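Local coordinates for rhamnose ABC transporter, periplasmic rhamnose-binding protein (Kribbella flavida, PDB 4KVF) that probably binds a sugar, likely rhamnose, outside the membrane and delivers it to an ABC transporter for uptake, at residues A[241-244]-A[245-249]. Residues are numbered along the deposited sequence; the frame is centred on the assembly and turned at random.
Sequences SRYV and SASSY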
ATOM      1  N   SER A 241     -14.029  13.326   7.043  1.00 35.41           N
ATOM      2  CA  SER A 241     -15.013  13.566   5.996  1.00 39.07           C
ATOM      3  C   SER A 241     -16.417  13.531   6.564  1.00 35.67           C
ATOM      4  O   SER A 241     -17.267  14.359   6.213  1.00 37.58           O
ATOM      5  CB  SER A 241     -14.883  12.514   4.897  1.00 42.00           C
ATOM      6  OG  SER A 241     -13.571  12.515   4.375  1.00 38.72           O
ATOM      7  N   ARG A 242     -16.662  12.567   7.445  1.00 35.84           N
ATOM      8  CA  ARG A 242     -17.978  12.447   8.055  1.00 38.30           C
ATOM      9  C   ARG A 242     -18.296  13.684   8.885  1.00 38.83           C
ATOM     10  O   ARG A 242     -19.428  14.159   8.885  1.00 44.05           O
ATOM     11  CB  ARG A 242     -18.095  11.180   8.905  1.00 45.25           C
ATOM     12  CG  ARG A 242     -19.519  10.908   9.383  1.00 48.11           C
ATOM     13  CD  ARG A 242     -19.638   9.571  10.092  1.00 48.70           C
ATOM     14  NE  ARG A 242     -18.965   9.570  11.386  1.00 43.85           N
ATOM     15  CZ  ARG A 242     -17.797   8.984  11.621  1.00 43.82           C
ATOM     16  NH1 ARG A 242     -17.265   9.039  12.834  1.00 54.02           N
ATOM     17  NH2 ARG A 242     -17.158   8.343  10.647  1.00 42.63           N
ATOM     18  N   TYR A 243     -17.298  14.212   9.587  1.00 42.61           N
ATOM     19  CA  TYR A 243     -17.522  15.446  10.333  1.00 37.67           C
ATOM     20  C   TYR A 243     -17.788  16.611   9.392  1.00 41.45           C
ATOM     21  O   TYR A 243     -18.767  17.328   9.546  1.00 44.53           O
ATOM     22  CB  TYR A 243     -16.353  15.815  11.245  1.00 38.20           C
ATOM     23  CG  TYR A 243     -16.554  17.203  11.806  1.00 38.42           C
ATOM     24  CD1 TYR A 243     -17.535  17.443  12.746  1.00 41.44           C
ATOM     25  CD2 TYR A 243     -15.792  18.278  11.365  1.00 40.23           C
ATOM     26  CE1 TYR A 243     -17.749  18.711  13.250  1.00 50.85           C
ATOM     27  CE2 TYR A 243     -16.002  19.560  11.864  1.00 44.47           C
ATOM     28  CZ  TYR A 243     -16.978  19.766  12.809  1.00 49.48           C
ATOM     29  OH  TYR A 243     -17.194  21.030  13.319  1.00 54.18           O
ATOM     30  N   VAL A 244     -16.891  16.816   8.432  1.00 41.62           N
ATOM     31  CA  VAL A 244     -17.023  17.941   7.511  1.00 38.23           C
ATOM     32  C   VAL A 244     -18.334  17.891   6.717  1.00 47.81           C
ATOM     33  O   VAL A 244     -18.989  18.917   6.532  1.00 50.94           O
ATOM     34  CB  VAL A 244     -15.786  18.062   6.591  1.00 40.80           C
ATOM     35  CG1 VAL A 244     -16.027  19.070   5.486  1.00 46.60           C
ATOM     36  CG2 VAL A 244     -14.571  18.464   7.424  1.00 41.20           C
ATOM     37  N   SER A 245     -18.736  16.693   6.302  1.00 48.04           N
ATOM     38  CA  SER A 245     -19.964  16.507   5.530  1.00 48.62           C
ATOM     39  C   SER A 245     -21.205  17.006   6.263  1.00 54.46           C
ATOM     40  O   SER A 245     -22.139  17.524   5.646  1.00 62.28           O
ATOM     41  CB  SER A 245     -20.134  15.031   5.161  1.00 56.43           C
ATOM     42  OG  SER A 245     -21.245  14.843   4.301  1.00 58.87           O
ATOM     43  N   ALA A 246     -21.211  16.871   7.584  1.00 51.27           N
ATOM     44  CA  ALA A 246     -22.387  17.233   8.371  1.00 53.65           C
ATOM     45  C   ALA A 246     -22.176  18.504   9.197  1.00 56.21           C
ATOM     46  O   ALA A 246     -22.883  18.741  10.177  1.00 58.22           O
ATOM     47  CB  ALA A 246     -22.794  16.074   9.267  1.00 58.62           C
ATOM     48  N   SER A 247     -21.211  19.324   8.789  1.00 49.40           N
ATOM     49  CA  SER A 247     -20.890  20.556   9.506  1.00 57.61           C
ATOM     50  C   SER A 247     -20.973  21.765   8.584  1.00 58.13           C
ATOM     51  O   SER A 247     -21.200  21.631   7.383  1.00 59.39           O
ATOM     52  CB  SER A 247     -19.473  20.481  10.070  1.00 56.00           C
ATOM     53  OG  SER A 247     -18.534  20.680   9.032  1.00 53.45           O
ATOM     54  N   SER A 248     -20.738  22.942   9.157  1.00 56.82           N
ATOM     55  CA  SER A 248     -20.757  24.193   8.407  1.00 65.01           C
ATOM     56  C   SER A 248     -19.457  24.448   7.643  1.00 63.04           C
ATOM     57  O   SER A 248     -19.277  25.515   7.057  1.00 68.28           O
ATOM     58  CB  SER A 248     -21.047  25.366   9.348  1.00 67.31           C
ATOM     59  OG  SER A 248     -20.163  25.359  10.458  1.00 72.20           O
ATOM     60  N   TYR A 249     -18.554  23.473   7.652  1.00 52.76           N
ATOM     61  CA  TYR A 249     -17.283  23.607   6.946  1.00 47.95           C
ATOM     62  C   TYR A 249     -17.335  22.914   5.590  1.00 51.12           C
ATOM     63  O   TYR A 249     -16.362  22.936   4.836  1.00 63.72           O
ATOM     64  CB  TYR A 249     -16.133  23.042   7.788  1.00 50.55           C
ATOM     65  CG  TYR A 249     -15.879  23.826   9.055  1.00 57.05           C
ATOM     66  CD1 TYR A 249     -15.181  25.026   9.019  1.00 54.07           C
ATOM     67  CD2 TYR A 249     -16.339  23.371  10.286  1.00 51.84           C
ATOM     68  CE1 TYR A 249     -14.945  25.753  10.169  1.00 52.52           C
ATOM     69  CE2 TYR A 249     -16.109  24.095  11.449  1.00 51.80           C
ATOM     70  CZ  TYR A 249     -15.412  25.288  11.380  1.00 58.30           C
ATOM     71  OH  TYR A 249     -15.174  26.017  12.522  1.00 63.71           O
TER
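Helix 234-245 ends here and passes into the loop leading to strand 254-257, and S247 and Y249 fold back against Y243 and V244 of the last turn. The last strong i to i+4 bond is S245 N to S241 O at 2.8 Å, with A246 N to R242 O as its weak successor. The pairing then shifts to i to i+3, first A246 N to Y243 O at 3.2 Å and then S247 N to V244 O. A246 is also where the backbone first departs from helical angles.

S247 ties off the end. Its N and its OG both donate to V244 O, at 3.2 and 3.1 Å, and arrive from the same face of that carbonyl. With chi1 at 76°, OG sits between the backbone N and the carbonyl carbon, where it can also accept from Y249 N at 3.1 Å with a nearly straight N-H (162°), closing an ST turn. CB of the same serine lies over one face of the Y243 ring, a CH-pi contact 4.0 Å from the centroid and displaced toward the rim. Replacing this serine by alanine removes OG, and is likely to cost V244 O its second donor and leave the N-H of Y249 without its acceptor in the turn.

Y243 has CG anti to its N (chi1 171°), which carries the ring along the chain toward the loop. Its OH comes to the edge of the Y249 ring, 3.8 Å from CE2, a van der Waals contact, while F213 of helix 209-222 meets Y243 edge-to-face. V244 CG1 reaches Y249 O at 3.9 Å. S245 OG hydrogen-bonds D270, in the loop after helix 261-269. The whole is a helix C-terminus running through an ST turn, within the beta-alpha-beta crossover that joins parallel neighbours 226-231 and 254-257 in an alpha/beta domain of a periplasmic binding protein.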